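Local coordinates for Tat pathway signal sequence domain protein (PDB 4Q9A) that probably hydrolyses ester bonds of lipids or other acylated substrates, as a putative GDSL-family lipase/acylhydrolase of the SGNH-hydrolase clan, at residues T182-A194 with G214-T226. Numbering follows the deposited sequence.
Sequences TIFVPFQSGFDAA and GRQLMANMWMEAT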
loop_
_atom_site.group_PDB
_atom_site.type_symbol
_atom_site.label_atom_id
_atom_site.label_comp_id
_atom_site.label_asym_id
_atom_site.label_seq_id
_atom_site.Cartn_x
_atom_site.Cartn_y
_atom_site.Cartn_z
ATOM N N THR A 182 -12.516 -21.417 -10.426
ATOM C CA THR A 182 -11.865 -20.116 -10.267
ATOM C C THR A 182 -10.778 -20.182 -9.183
ATOM O O THR A 182 -10.612 -21.214 -8.521
ATOM C CB THR A 182 -12.910 -19.044 -9.885
ATOM O OG1 THR A 182 -13.309 -19.235 -8.531
ATOM C CG2 THR A 182 -14.122 -19.054 -10.786
ATOM N N ILE A 183 -10.069 -19.061 -8.987
ATOM C CA ILE A 183 -9.107 -18.937 -7.889
ATOM C C ILE A 183 -9.946 -18.514 -6.664
ATOM O O ILE A 183 -10.926 -17.760 -6.814
ATOM C CB ILE A 183 -7.913 -17.972 -8.196
ATOM C CG1 ILE A 183 -7.081 -18.462 -9.423
ATOM C CG2 ILE A 183 -7.048 -17.683 -6.946
ATOM C CD1 ILE A 183 -5.816 -19.222 -9.158
ATOM N N PHE A 184 -9.592 -19.041 -5.478
ATOM C CA PHE A 184 -10.318 -18.732 -4.265
ATOM C C PHE A 184 -9.374 -18.122 -3.191
ATOM O O PHE A 184 -8.375 -18.739 -2.801
ATOM C CB PHE A 184 -11.053 -19.984 -3.768
ATOM C CG PHE A 184 -12.013 -19.708 -2.638
ATOM C CD1 PHE A 184 -13.184 -18.984 -2.856
ATOM C CD2 PHE A 184 -11.736 -20.148 -1.349
ATOM C CE1 PHE A 184 -14.064 -18.706 -1.797
ATOM C CE2 PHE A 184 -12.612 -19.872 -0.293
ATOM C CZ PHE A 184 -13.780 -19.166 -0.527
ATOM N N VAL A 185 -9.671 -16.888 -2.750
ATOM C CA VAL A 185 -8.852 -16.239 -1.716
ATOM C C VAL A 185 -9.555 -16.506 -0.359
ATOM O O VAL A 185 -10.679 -16.036 -0.153
ATOM C CB VAL A 185 -8.544 -14.729 -1.967
ATOM C CG1 VAL A 185 -7.366 -14.285 -1.110
ATOM C CG2 VAL A 185 -8.251 -14.442 -3.436
ATOM N N PRO A 186 -8.952 -17.334 0.536
ATOM C CA PRO A 186 -9.634 -17.682 1.798
ATOM C C PRO A 186 -9.350 -16.685 2.922
ATOM O O PRO A 186 -8.644 -17.003 3.895
ATOM C CB PRO A 186 -9.079 -19.075 2.111
ATOM C CG PRO A 186 -7.714 -19.090 1.479
ATOM C CD PRO A 186 -7.640 -18.013 0.439
ATOM N N PHE A 187 -9.927 -15.483 2.793
ATOM C CA PHE A 187 -9.732 -14.375 3.724
ATOM C C PHE A 187 -10.016 -14.738 5.183
ATOM O O PHE A 187 -9.247 -14.320 6.042
ATOM C CB PHE A 187 -10.573 -13.169 3.318
ATOM C CG PHE A 187 -10.091 -12.410 2.101
ATOM C CD1 PHE A 187 -8.732 -12.216 1.871
ATOM C CD2 PHE A 187 -10.992 -11.798 1.246
ATOM C CE1 PHE A 187 -8.287 -11.462 0.787
ATOM C CE2 PHE A 187 -10.545 -11.052 0.152
ATOM C CZ PHE A 187 -9.195 -10.883 -0.067
ATOM N N GLN A 188 -11.055 -15.546 5.465
ATOM C CA GLN A 188 -11.404 -15.943 6.829
ATOM C C GLN A 188 -10.231 -16.645 7.534
ATOM O O GLN A 188 -9.885 -16.239 8.643
ATOM C CB GLN A 188 -12.681 -16.816 6.863
ATOM C CG GLN A 188 -13.378 -16.904 8.226
ATOM C CD GLN A 188 -13.904 -15.579 8.738
ATOM O OE1 GLN A 188 -15.016 -15.131 8.405
ATOM N NE2 GLN A 188 -13.121 -14.944 9.611
ATOM N N SER A 189 -9.583 -17.629 6.871
ATOM C CA SER A 189 -8.435 -18.380 7.408
ATOM C C SER A 189 -7.312 -17.442 7.820
ATOM O O SER A 189 -6.713 -17.629 8.892
ATOM C CB SER A 189 -7.911 -19.359 6.370
ATOM O OG SER A 189 -9.000 -20.026 5.758
ATOM N N GLY A 190 -7.067 -16.427 6.972
ATOM C CA GLY A 190 -6.047 -15.417 7.204
ATOM C C GLY A 190 -6.355 -14.575 8.411
ATOM O O GLY A 190 -5.477 -14.341 9.244
ATOM N N PHE A 191 -7.615 -14.137 8.528
ATOM C CA PHE A 191 -8.033 -13.298 9.649
ATOM C C PHE A 191 -8.132 -14.120 10.939
ATOM O O PHE A 191 -7.762 -13.626 12.014
ATOM C CB PHE A 191 -9.333 -12.548 9.331
ATOM C CG PHE A 191 -9.094 -11.290 8.513
ATOM C CD1 PHE A 191 -8.419 -10.198 9.060
ATOM C CD2 PHE A 191 -9.558 -11.191 7.200
ATOM C CE1 PHE A 191 -8.189 -9.043 8.304
ATOM C CE2 PHE A 191 -9.361 -10.021 6.454
ATOM C CZ PHE A 191 -8.669 -8.959 7.013
ATOM N N ASP A 192 -8.522 -15.400 10.808
ATOM C CA ASP A 192 -8.593 -16.338 11.927
ATOM C C ASP A 192 -7.199 -16.491 12.559
ATOM O O ASP A 192 -7.075 -16.630 13.780
ATOM C CB ASP A 192 -9.143 -17.699 11.454
ATOM C CG ASP A 192 -10.653 -17.778 11.224
ATOM O OD1 ASP A 192 -11.339 -16.724 11.341
ATOM O OD2 ASP A 192 -11.148 -18.885 10.915
ATOM N N ALA A 193 -6.152 -16.400 11.714
ATOM C CA ALA A 193 -4.742 -16.503 12.093
ATOM C C ALA A 193 -4.194 -15.185 12.662
ATOM O O ALA A 193 -3.473 -15.187 13.669
ATOM C CB ALA A 193 -3.928 -16.916 10.878
ATOM N N ALA A 194 -4.511 -14.066 11.967
ATOM C CA ALA A 194 -4.077 -12.710 12.289
ATOM C C ALA A 194 -4.480 -12.293 13.727
ATOM O O ALA A 194 -3.641 -11.770 14.477
ATOM C CB ALA A 194 -4.654 -11.747 11.271
ATOM N N GLY A 214 -5.287 -4.821 8.125
ATOM C CA GLY A 214 -6.153 -5.822 7.499
ATOM C C GLY A 214 -6.147 -5.763 5.985
ATOM O O GLY A 214 -6.266 -6.788 5.325
ATOM N N ARG A 215 -6.037 -4.561 5.432
ATOM C CA ARG A 215 -5.966 -4.277 3.998
ATOM C C ARG A 215 -4.712 -4.904 3.407
ATOM O O ARG A 215 -4.810 -5.663 2.438
ATOM C CB ARG A 215 -5.977 -2.755 3.762
ATOM C CG ARG A 215 -7.350 -2.151 3.948
ATOM C CD ARG A 215 -7.281 -0.670 4.121
ATOM N NE ARG A 215 -8.480 -0.197 4.798
ATOM C CZ ARG A 215 -8.840 1.075 4.893
ATOM N NH1 ARG A 215 -8.094 2.026 4.342
ATOM N NH2 ARG A 215 -9.952 1.410 5.537
ATOM N N GLN A 216 -3.541 -4.626 4.032
ATOM C CA GLN A 216 -2.247 -5.169 3.637
ATOM C C GLN A 216 -2.292 -6.699 3.686
ATOM O O GLN A 216 -1.865 -7.329 2.721
ATOM C CB GLN A 216 -1.119 -4.606 4.531
ATOM C CG GLN A 216 0.304 -4.906 4.035
ATOM C CD GLN A 216 0.631 -4.323 2.666
ATOM O OE1 GLN A 216 1.084 -3.165 2.535
ATOM N NE2 GLN A 216 0.471 -5.142 1.620
ATOM N N LEU A 217 -2.862 -7.286 4.777
ATOM C CA LEU A 217 -3.027 -8.740 4.953
ATOM C C LEU A 217 -3.814 -9.380 3.791
ATOM O O LEU A 217 -3.398 -10.420 3.256
ATOM C CB LEU A 217 -3.760 -9.037 6.267
ATOM C CG LEU A 217 -3.919 -10.500 6.642
ATOM C CD1 LEU A 217 -2.641 -11.035 7.235
ATOM C CD2 LEU A 217 -5.038 -10.682 7.632
HETATM N N MSE A 218 -4.936 -8.721 3.404
HETATM C CA MSE A 218 -5.813 -9.185 2.346
HETATM C C MSE A 218 -5.104 -9.171 1.020
HETATM O O MSE A 218 -5.214 -10.155 0.271
HETATM C CB MSE A 218 -7.072 -8.340 2.286
HETATM C CG MSE A 218 -8.008 -8.628 3.432
HETATM SE SE MSE A 218 -9.407 -7.347 3.451
HETATM C CE MSE A 218 -10.369 -7.949 1.871
ATOM N N ALA A 219 -4.357 -8.059 0.750
ATOM C CA ALA A 219 -3.550 -7.859 -0.458
ATOM C C ALA A 219 -2.542 -9.003 -0.622
ATOM O O ALA A 219 -2.454 -9.590 -1.701
ATOM C CB ALA A 219 -2.822 -6.520 -0.395
ATOM N N ASN A 220 -1.836 -9.354 0.469
ATOM C CA ASN A 220 -0.837 -10.419 0.502
ATOM C C ASN A 220 -1.471 -11.783 0.213
ATOM O O ASN A 220 -0.879 -12.590 -0.511
ATOM C CB ASN A 220 -0.126 -10.439 1.857
ATOM C CG ASN A 220 0.687 -9.207 2.196
ATOM O OD1 ASN A 220 0.943 -8.331 1.357
ATOM N ND2 ASN A 220 1.144 -9.130 3.441
HETATM N N MSE A 221 -2.681 -12.024 0.762
HETATM C CA MSE A 221 -3.436 -13.267 0.562
HETATM C C MSE A 221 -3.806 -13.445 -0.914
HETATM O O MSE A 221 -3.610 -14.517 -1.495
HETATM C CB MSE A 221 -4.700 -13.260 1.416
HETATM C CG MSE A 221 -4.429 -13.365 2.903
HETATM SE SE MSE A 221 -5.959 -14.115 3.830
HETATM C CE MSE A 221 -5.813 -15.930 3.130
ATOM N N TRP A 222 -4.322 -12.369 -1.505
ATOM C CA TRP A 222 -4.721 -12.273 -2.891
ATOM C C TRP A 222 -3.524 -12.523 -3.803
ATOM O O TRP A 222 -3.635 -13.328 -4.729
ATOM C CB TRP A 222 -5.335 -10.899 -3.148
ATOM C CG TRP A 222 -6.185 -10.811 -4.374
ATOM C CD1 TRP A 222 -7.549 -10.744 -4.424
ATOM C CD2 TRP A 222 -5.720 -10.628 -5.721
ATOM N NE1 TRP A 222 -7.967 -10.550 -5.721
ATOM C CE2 TRP A 222 -6.864 -10.475 -6.539
ATOM C CE3 TRP A 222 -4.443 -10.579 -6.319
ATOM C CZ2 TRP A 222 -6.768 -10.314 -7.925
ATOM C CZ3 TRP A 222 -4.348 -10.397 -7.687
ATOM C CH2 TRP A 222 -5.497 -10.277 -8.477
HETATM N N MSE A 223 -2.372 -11.893 -3.530
HETATM C CA MSE A 223 -1.188 -12.119 -4.359
HETATM C C MSE A 223 -0.747 -13.585 -4.266
HETATM O O MSE A 223 -0.392 -14.176 -5.277
HETATM C CB MSE A 223 -0.057 -11.173 -3.962
HETATM C CG MSE A 223 -0.349 -9.721 -4.280
HETATM SE SE MSE A 223 -0.611 -9.377 -6.169
HETATM C CE MSE A 223 1.261 -9.331 -6.669
ATOM N N GLU A 224 -0.850 -14.180 -3.060
ATOM C CA GLU A 224 -0.505 -15.571 -2.778
ATOM C C GLU A 224 -1.485 -16.550 -3.443
ATOM O O GLU A 224 -1.023 -17.456 -4.124
ATOM C CB GLU A 224 -0.461 -15.821 -1.271
ATOM C CG GLU A 224 0.432 -16.983 -0.876
ATOM C CD GLU A 224 0.782 -17.005 0.600
ATOM O OE1 GLU A 224 1.526 -16.103 1.055
ATOM O OE2 GLU A 224 0.318 -17.936 1.298
ATOM N N ALA A 225 -2.813 -16.393 -3.241
ATOM C CA ALA A 225 -3.823 -17.301 -3.807
ATOM C C ALA A 225 -3.751 -17.365 -5.336
ATOM O O ALA A 225 -3.895 -18.444 -5.911
ATOM C CB ALA A 225 -5.226 -16.884 -3.369
ATOM N N THR A 226 -3.501 -16.209 -5.988
ATOM C CA THR A 226 -3.410 -16.079 -7.448
ATOM C C THR A 226 -2.072 -16.586 -7.983
ATOM O O THR A 226 -1.969 -16.868 -9.171
ATOM C CB THR A 226 -3.649 -14.632 -7.873
ATOM O OG1 THR A 226 -2.691 -13.783 -7.234
ATOM C CG2 THR A 226 -5.071 -14.167 -7.583
#
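Strand 183-185, whose Val185 CA lies 5.5 Å from Ala225 CA, runs at 154° to helix 214-226, nearly antiparallel, and helix 187-194 continues along the same helix at 133°, its axis approaching to 10.2 Å. No hydrogen bond crosses; the contact is apolar. With its CG1 anti to the backbone N (chi1 -162°), Val185 sets that methyl on the backbone between Met221 and Trp222, while CG2 touches Ala225 CB and Trp222 CD1. Ile183 CG2 rests beside the Ala225 carbonyl. The Phe187 ring is held by two selenomethionines: Met218, its chain bent at chi3, lays CE over one face, 3.9 Å from the ring centroid, while Val185 CB lies over the opposite face, and Met221 brings SE to the edge in the ring plane, a Met-aromatic contact. An alanine in place of Phe187 would probably leave a gap between Val185 and Met218 and take away the ring edge that Met221 SE faces. Met221 SE also lies 3.6 Å from Gly190 CA, so the bent chain lies against the backbone of helix 187-194. Further along, Leu217 CD2 sits over a face of the Phe191 ring, 3.9 Å from its centroid, and touches Ala194 CB; Met218 SE meets the ring at its edge. Phe149 stacks on Phe191, and Trp222 NE1 is hydrogen-bonded to Ser100 OG. Strand 183-185 is an outermost strand of the parallel sheet, and the C-terminal helix packs against it, as in the three-layer alpha/beta/alpha fold of SGNH hydrolases.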